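Side-chain contacts in serine racemase (PDB 4ECL), which belongs to the alanine racemase family and joins an N-terminal TIM barrel to a C-terminal beta domain in each of two subunits: residues A[87-92]-A[110-115]; A[302-307]-A[322-327]. All blocks are in the same frame, centred on the assembly; numbering follows the deposited sequence.

In the fold
The two contacts lie on opposite sides of the chain's centre, their own centres about 57 Å apart and their nearest atoms about 42 Å apart, so they do not touch. Contact 1 comes first along the chain and is complete before contact 2 begins. It belongs to the N-terminal barrel, where the loop after strand 80-83 meets helix 107-114 outside the parallel sheet. Contact 2 belongs to the C-terminal beta domain, where the start of strand 304-309 meets the loop joining strands 317-320 and 332-334 of the mixed sheet. They share neither sheet nor helix, and each ties together elements within its own half of this two-domain subunit.

Contact 1: A[87-92]-A[110-115]; sequences TSPSRA and SLLLNK
Pro89 sets its ring against Leu112 and Leu113, two successive residues of helix 107-114. The ring and the Leu112 side chain cross at about a right angle: Pro89 CG meets the branch point, Leu112 CG, at 3.8 Å, with Leu112 CD2 at 3.9 Å from the same ring carbon. Leu113, with the same anti first torsion as Leu112 (chi1 -173°), comes in from the next position on the helix and reaches the 87-92 backbone with a methyl. Of its side chain, the CD1 methyl makes the close approaches: Leu113 CD1 lies 3.8 Å from Pro89 CA and 4.0 Å from Ala92 CB, bridging the 3-10 turn and the first residue of the next helix. The turn is what brings Pro89 and Ala92 to the same side, for Ala92 N donates to Pro89 O at 3.0 Å. On the side turned from the leucines, the hydroxyls of Ser88 and Ser90 are hydrogen-bonded to each other, OG to OG, at 2.8 Å. The side chains that meet are all apolar, with Leu112 at the exposed margin and the other three residues buried. Arg91, the N-cap of helix 92-97, points away and forms salt bridges with Asp67 and Glu94. Ile120 of strand 120-127 touches both Leu113 and Ala92. The contact packs the entry to helix 92-97 against helix 107-114, helices of successive beta-alpha units of the barrel.

Contact 2: A[302-307]-A[322-327]; sequences GGRQAP and TDIPNV
Thr322 OG1 is held by two hydrogen bonds, to the backbone N of Leu276 and to Asp320 OD1, at the start of the loop that carries Ile324 over to Arg304 and Ala306. Ile324 is the buried centre of the contact and uses both its branches. With CG1 anti to the carbonyl carbon (chi1 -43°), its longer arm runs toward the strand, where Ile324 CD1 lies 3.8 Å from Arg304 CB and 4.0 Å from Ala306 CB. The same methyl is 4.0 Å from Gln305 O, so it spans three consecutive residues. The shorter branch, Ile324 CG2, meets Arg304 CG at 4.1 Å. Only the base of the arginine takes part, and the residue is exposed. Gln305 points the other way, as expected from the alternation along a strand. Farther along the loop, Asn326 centres an inverse gamma turn, its Val327 N to Pro325 O bond weak at 2.9 Å. Behind the contact, Ala306 packs on Val299 and Val319 of the flanking strands. Gly302 and Gly303, both at positive phi, form the type I' turn of a two-residue beta hairpin joining strands 298-301 and 304-309, and Ile324 packs beside that hairpin end in the C-terminal beta domain.

Contact 1: A[87-92]-A[110-115]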
ATOM      1  N   THR A  87     -16.046 -12.989   9.753  1.00 26.89           N
ATOM      2  CA  THR A  87     -17.069 -12.378   8.913  1.00 26.14           C
ATOM      3  C   THR A  87     -18.259 -12.035   9.787  1.00 34.28           C
ATOM      4  O   THR A  87     -18.782 -12.905  10.475  1.00 40.10           O
ATOM      5  CB  THR A  87     -17.545 -13.320   7.809  1.00 26.47           C
ATOM      6  OG1 THR A  87     -16.462 -13.594   6.914  1.00 27.26           O
ATOM      7  CG2 THR A  87     -18.700 -12.706   7.026  1.00 23.85           C
ATOM      8  N   SER A  88     -18.678 -10.771   9.772  1.00 32.94           N
ATOM      9  CA  SER A  88     -19.863 -10.348  10.515  1.00 31.19           C
ATOM     10  C   SER A  88     -21.054 -11.264  10.253  1.00 30.87           C
ATOM     11  O   SER A  88     -21.445 -11.469   9.114  1.00 35.89           O
ATOM     12  CB  SER A  88     -20.240  -8.903  10.163  1.00 23.71           C
ATOM     13  OG  SER A  88     -21.347  -8.477  10.951  1.00 30.98           O
ATOM     14  N   PRO A  89     -21.641 -11.818  11.319  1.00 35.79           N
ATOM     15  CA  PRO A  89     -22.797 -12.700  11.137  1.00 39.96           C
ATOM     16  C   PRO A  89     -23.955 -11.998  10.437  1.00 39.75           C
ATOM     17  O   PRO A  89     -24.847 -12.660   9.904  1.00 39.13           O
ATOM     18  CB  PRO A  89     -23.177 -13.070  12.573  1.00 35.89           C
ATOM     19  CG  PRO A  89     -21.884 -12.999  13.318  1.00 34.55           C
ATOM     20  CD  PRO A  89     -21.180 -11.799  12.717  1.00 35.63           C
ATOM     21  N   SER A  90     -23.930 -10.670  10.423  1.00 36.63           N
ATOM     22  CA  SER A  90     -24.982  -9.902   9.776  1.00 39.85           C
ATOM     23  C   SER A  90     -24.926 -10.091   8.271  1.00 38.73           C
ATOM     24  O   SER A  90     -25.844  -9.694   7.554  1.00 39.16           O
ATOM     25  CB  SER A  90     -24.865  -8.413  10.120  1.00 43.62           C
ATOM     26  OG  SER A  90     -23.685  -7.847   9.575  1.00 40.71           O
ATOM     27  N   ARG A  91     -23.843 -10.689   7.790  1.00 38.29           N
ATOM     28  CA  ARG A  91     -23.700 -10.930   6.360  1.00 37.58           C
ATOM     29  C   ARG A  91     -23.830 -12.417   6.060  1.00 35.48           C
ATOM     30  O   ARG A  91     -23.328 -12.901   5.050  1.00 31.24           O
ATOM     31  CB  ARG A  91     -22.370 -10.364   5.839  1.00 36.27           C
ATOM     32  CG  ARG A  91     -22.258  -8.840   5.974  1.00 33.87           C
ATOM     33  CD  ARG A  91     -20.971  -8.283   5.346  1.00 37.57           C
ATOM     34  NE  ARG A  91     -21.028  -8.269   3.886  1.00 33.01           N
ATOM     35  CZ  ARG A  91     -20.049  -7.836   3.099  1.00 36.09           C
ATOM     36  NH1 ARG A  91     -18.923  -7.371   3.624  1.00 34.80           N
ATOM     37  NH2 ARG A  91     -20.195  -7.866   1.783  1.00 37.55           N
ATOM     38  N   ALA A  92     -24.516 -13.138   6.942  1.00 33.93           N
ATOM     39  CA  ALA A  92     -24.671 -14.582   6.785  1.00 38.39           C
ATOM     40  C   ALA A  92     -25.432 -14.930   5.513  1.00 42.03           C
ATOM     41  O   ALA A  92     -25.260 -16.013   4.957  1.00 37.56           O
ATOM     42  CB  ALA A  92     -25.366 -15.184   7.991  1.00 40.08           C
ATOM     43  N   SER A 110     -19.433 -18.899  16.535  1.00 20.91           N
ATOM     44  CA  SER A 110     -20.119 -20.013  15.904  1.00 29.44           C
ATOM     45  C   SER A 110     -21.613 -20.013  16.212  1.00 37.61           C
ATOM     46  O   SER A 110     -22.442 -20.262  15.334  1.00 38.43           O
ATOM     47  CB  SER A 110     -19.494 -21.329  16.353  1.00 30.67           C
ATOM     48  OG  SER A 110     -18.174 -21.454  15.855  1.00 36.62           O
ATOM     49  N   LEU A 111     -21.952 -19.721  17.464  1.00 39.17           N
ATOM     50  CA  LEU A 111     -23.345 -19.707  17.892  1.00 39.24           C
ATOM     51  C   LEU A 111     -24.102 -18.583  17.210  1.00 35.46           C
ATOM     52  O   LEU A 111     -25.196 -18.792  16.684  1.00 34.80           O
ATOM     53  CB  LEU A 111     -23.435 -19.546  19.409  1.00 39.89           C
ATOM     54  CG  LEU A 111     -22.989 -20.744  20.247  1.00 45.45           C
ATOM     55  CD1 LEU A 111     -23.237 -20.459  21.717  1.00 42.45           C
ATOM     56  CD2 LEU A 111     -23.715 -22.021  19.833  1.00 49.30           C
ATOM     57  N   LEU A 112     -23.493 -17.398  17.218  1.00 30.89           N
ATOM     58  CA  LEU A 112     -24.084 -16.195  16.646  1.00 29.20           C
ATOM     59  C   LEU A 112     -24.320 -16.302  15.140  1.00 39.84           C
ATOM     60  O   LEU A 112     -25.334 -15.820  14.623  1.00 44.22           O
ATOM     61  CB  LEU A 112     -23.198 -14.988  16.955  1.00 28.41           C
ATOM     62  CG  LEU A 112     -23.738 -13.596  16.627  1.00 36.74           C
ATOM     63  CD1 LEU A 112     -25.097 -13.383  17.260  1.00 41.86           C
ATOM     64  CD2 LEU A 112     -22.768 -12.538  17.116  1.00 41.06           C
ATOM     65  N   LEU A 113     -23.376 -16.916  14.434  1.00 37.15           N
ATOM     66  CA  LEU A 113     -23.539 -17.136  13.003  1.00 35.71           C
ATOM     67  C   LEU A 113     -24.671 -18.129  12.726  1.00 33.83           C
ATOM     68  O   LEU A 113     -25.432 -17.965  11.762  1.00 30.53           O
ATOM     69  CB  LEU A 113     -22.230 -17.655  12.389  1.00 37.00           C
ATOM     70  CG  LEU A 113     -22.208 -17.763  10.864  1.00 32.73           C
ATOM     71  CD1 LEU A 113     -22.273 -16.386  10.229  1.00 30.68           C
ATOM     72  CD2 LEU A 113     -20.976 -18.514  10.395  1.00 32.53           C
ATOM     73  N   ASN A 114     -24.767 -19.155  13.571  1.00 33.50           N
ATOM     74  CA  ASN A 114     -25.810 -20.175  13.460  1.00 37.66           C
ATOM     75  C   ASN A 114     -27.198 -19.567  13.635  1.00 45.81           C
ATOM     76  O   ASN A 114     -28.146 -19.940  12.941  1.00 48.05           O
ATOM     77  CB  ASN A 114     -25.591 -21.271  14.506  1.00 36.78           C
ATOM     78  CG  ASN A 114     -26.583 -22.424  14.377  1.00 40.91           C
ATOM     79  OD1 ASN A 114     -26.827 -22.938  13.282  1.00 43.99           O
ATOM     80  ND2 ASN A 114     -27.159 -22.835  15.501  1.00 37.74           N
ATOM     81  N   LYS A 115     -27.301 -18.613  14.557  1.00 46.93           N
ATOM     82  CA  LYS A 115     -28.583 -17.999  14.889  1.00 49.25           C
ATOM     83  C   LYS A 115     -29.137 -17.135  13.769  1.00 43.82           C
ATOM     84  O   LYS A 115     -30.315 -16.786  13.782  1.00 41.76           O
ATOM     85  CB  LYS A 115     -28.470 -17.189  16.179  1.00 54.88           C
ATOM     86  CG  LYS A 115     -28.222 -18.059  17.392  1.00 63.11           C
ATOM     87  CD  LYS A 115     -28.030 -17.238  18.647  1.00 71.57           C
ATOM     88  CE  LYS A 115     -27.969 -18.142  19.868  1.00 77.64           C
ATOM     89  NZ  LYS A 115     -29.245 -18.888  20.062  1.00 83.08           N
TER

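Contact 2: A[302-307]-A[322-327]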
ATOM      1  N   GLY A 302      18.752  -1.871 -19.300  1.00 23.59           N
ATOM      2  CA  GLY A 302      19.633  -2.427 -20.314  1.00 30.58           C
ATOM      3  C   GLY A 302      20.539  -3.506 -19.747  1.00 35.38           C
ATOM      4  O   GLY A 302      21.705  -3.624 -20.135  1.00 41.42           O
ATOM      5  N   GLY A 303      20.007  -4.277 -18.804  1.00 29.55           N
ATOM      6  CA  GLY A 303      20.757  -5.348 -18.183  1.00 32.67           C
ATOM      7  C   GLY A 303      21.807  -4.898 -17.184  1.00 33.18           C
ATOM      8  O   GLY A 303      22.627  -5.694 -16.740  1.00 44.23           O
ATOM      9  N   ARG A 304      21.792  -3.625 -16.819  1.00 28.76           N
ATOM     10  CA  ARG A 304      22.806  -3.100 -15.911  1.00 30.25           C
ATOM     11  C   ARG A 304      22.178  -2.494 -14.655  1.00 31.48           C
ATOM     12  O   ARG A 304      21.000  -2.113 -14.648  1.00 30.46           O
ATOM     13  CB  ARG A 304      23.659  -2.054 -16.632  1.00 35.58           C
ATOM     14  CG  ARG A 304      24.067  -2.447 -18.049  1.00 41.38           C
ATOM     15  CD  ARG A 304      25.095  -3.563 -18.045  1.00 38.66           C
ATOM     16  NE  ARG A 304      26.334  -3.166 -17.378  1.00 46.45           N
ATOM     17  CZ  ARG A 304      27.408  -3.947 -17.272  1.00 57.00           C
ATOM     18  NH1 ARG A 304      27.400  -5.169 -17.793  1.00 52.75           N
ATOM     19  NH2 ARG A 304      28.497  -3.506 -16.649  1.00 62.35           N
ATOM     20  N   GLN A 305      22.960  -2.411 -13.585  1.00 29.00           N
ATOM     21  CA  GLN A 305      22.434  -1.886 -12.330  1.00 31.70           C
ATOM     22  C   GLN A 305      22.494  -0.364 -12.292  1.00 33.90           C
ATOM     23  O   GLN A 305      23.539   0.233 -12.562  1.00 29.02           O
ATOM     24  CB  GLN A 305      23.197  -2.468 -11.147  1.00 28.78           C
ATOM     25  CG  GLN A 305      23.142  -3.970 -11.082  1.00 27.14           C
ATOM     26  CD  GLN A 305      23.852  -4.504  -9.865  1.00 34.93           C
ATOM     27  OE1 GLN A 305      24.352  -3.734  -9.042  1.00 36.04           O
ATOM     28  NE2 GLN A 305      23.903  -5.830  -9.737  1.00 34.87           N
ATOM     29  N   ALA A 306      21.362   0.255 -11.963  1.00 34.27           N
ATOM     30  CA  ALA A 306      21.280   1.708 -11.842  1.00 29.15           C
ATOM     31  C   ALA A 306      20.832   2.038 -10.432  1.00 26.67           C
ATOM     32  O   ALA A 306      19.660   1.844 -10.094  1.00 27.11           O
ATOM     33  CB  ALA A 306      20.297   2.269 -12.854  1.00 25.79           C
ATOM     34  N   PRO A 307      21.766   2.508  -9.592  1.00 27.25           N
ATOM     35  CA  PRO A 307      21.449   2.776  -8.184  1.00 33.45           C
ATOM     36  C   PRO A 307      20.428   3.902  -8.051  1.00 35.95           C
ATOM     37  O   PRO A 307      20.461   4.871  -8.808  1.00 33.04           O
ATOM     38  CB  PRO A 307      22.791   3.217  -7.593  1.00 36.73           C
ATOM     39  CG  PRO A 307      23.827   2.727  -8.554  1.00 32.21           C
ATOM     40  CD  PRO A 307      23.184   2.740  -9.899  1.00 31.86           C
ATOM     41  N   THR A 322      24.729   6.866 -15.465  1.00 35.68           N
ATOM     42  CA  THR A 322      25.999   7.392 -15.956  1.00 39.05           C
ATOM     43  C   THR A 322      26.799   6.354 -16.756  1.00 41.44           C
ATOM     44  O   THR A 322      27.462   6.692 -17.738  1.00 40.97           O
ATOM     45  CB  THR A 322      26.867   7.942 -14.798  1.00 43.66           C
ATOM     46  OG1 THR A 322      26.096   8.850 -14.003  1.00 45.56           O
ATOM     47  CG2 THR A 322      28.097   8.675 -15.341  1.00 47.23           C
ATOM     48  N   ASP A 323      26.716   5.091 -16.350  1.00 38.56           N
ATOM     49  CA  ASP A 323      27.478   4.036 -17.012  1.00 42.86           C
ATOM     50  C   ASP A 323      26.607   3.102 -17.856  1.00 43.98           C
ATOM     51  O   ASP A 323      26.972   1.948 -18.084  1.00 45.05           O
ATOM     52  CB  ASP A 323      28.260   3.209 -15.985  1.00 46.97           C
ATOM     53  CG  ASP A 323      29.104   4.067 -15.059  1.00 51.41           C
ATOM     54  OD1 ASP A 323      29.446   5.201 -15.439  1.00 51.50           O
ATOM     55  OD2 ASP A 323      29.424   3.604 -13.943  1.00 55.82           O
ATOM     56  N   ILE A 324      25.457   3.592 -18.312  1.00 39.96           N
ATOM     57  CA  ILE A 324      24.579   2.785 -19.159  1.00 37.12           C
ATOM     58  C   ILE A 324      24.144   3.594 -20.376  1.00 38.83           C
ATOM     59  O   ILE A 324      23.169   4.339 -20.314  1.00 35.47           O
ATOM     60  CB  ILE A 324      23.304   2.315 -18.410  1.00 39.52           C
ATOM     61  CG1 ILE A 324      23.636   1.822 -16.994  1.00 35.38           C
ATOM     62  CG2 ILE A 324      22.583   1.239 -19.219  1.00 36.66           C
ATOM     63  CD1 ILE A 324      22.411   1.491 -16.148  1.00 28.72           C
ATOM     64  N   PRO A 325      24.874   3.467 -21.491  1.00 40.89           N
ATOM     65  CA  PRO A 325      24.545   4.340 -22.631  1.00 41.97           C
ATOM     66  C   PRO A 325      23.185   4.027 -23.266  1.00 42.94           C
ATOM     67  O   PRO A 325      22.537   4.929 -23.803  1.00 44.95           O
ATOM     68  CB  PRO A 325      25.699   4.113 -23.619  1.00 38.26           C
ATOM     69  CG  PRO A 325      26.391   2.881 -23.159  1.00 44.16           C
ATOM     70  CD  PRO A 325      26.108   2.694 -21.693  1.00 40.13           C
ATOM     71  N   ASN A 326      22.735   2.780 -23.169  1.00 36.20           N
ATOM     72  CA  ASN A 326      21.480   2.393 -23.793  1.00 42.97           C
ATOM     73  C   ASN A 326      20.249   2.751 -22.948  1.00 44.48           C
ATOM     74  O   ASN A 326      19.419   1.891 -22.640  1.00 50.92           O
ATOM     75  CB  ASN A 326      21.489   0.893 -24.092  1.00 51.47           C
ATOM     76  CG  ASN A 326      20.422   0.493 -25.091  1.00 54.27           C
ATOM     77  OD1 ASN A 326      20.112   1.241 -26.027  1.00 51.96           O
ATOM     78  ND2 ASN A 326      19.846  -0.691 -24.893  1.00 56.11           N
ATOM     79  N   VAL A 327      20.138   4.016 -22.556  1.00 37.75           N
ATOM     80  CA  VAL A 327      18.988   4.468 -21.784  1.00 38.05           C
ATOM     81  C   VAL A 327      18.293   5.647 -22.455  1.00 41.08           C
ATOM     82  O   VAL A 327      18.901   6.695 -22.665  1.00 37.54           O
ATOM     83  CB  VAL A 327      19.380   4.903 -20.367  1.00 40.13           C
ATOM     84  CG1 VAL A 327      18.132   5.250 -19.574  1.00 37.26           C
ATOM     85  CG2 VAL A 327      20.155   3.812 -19.672  1.00 46.24           C
TER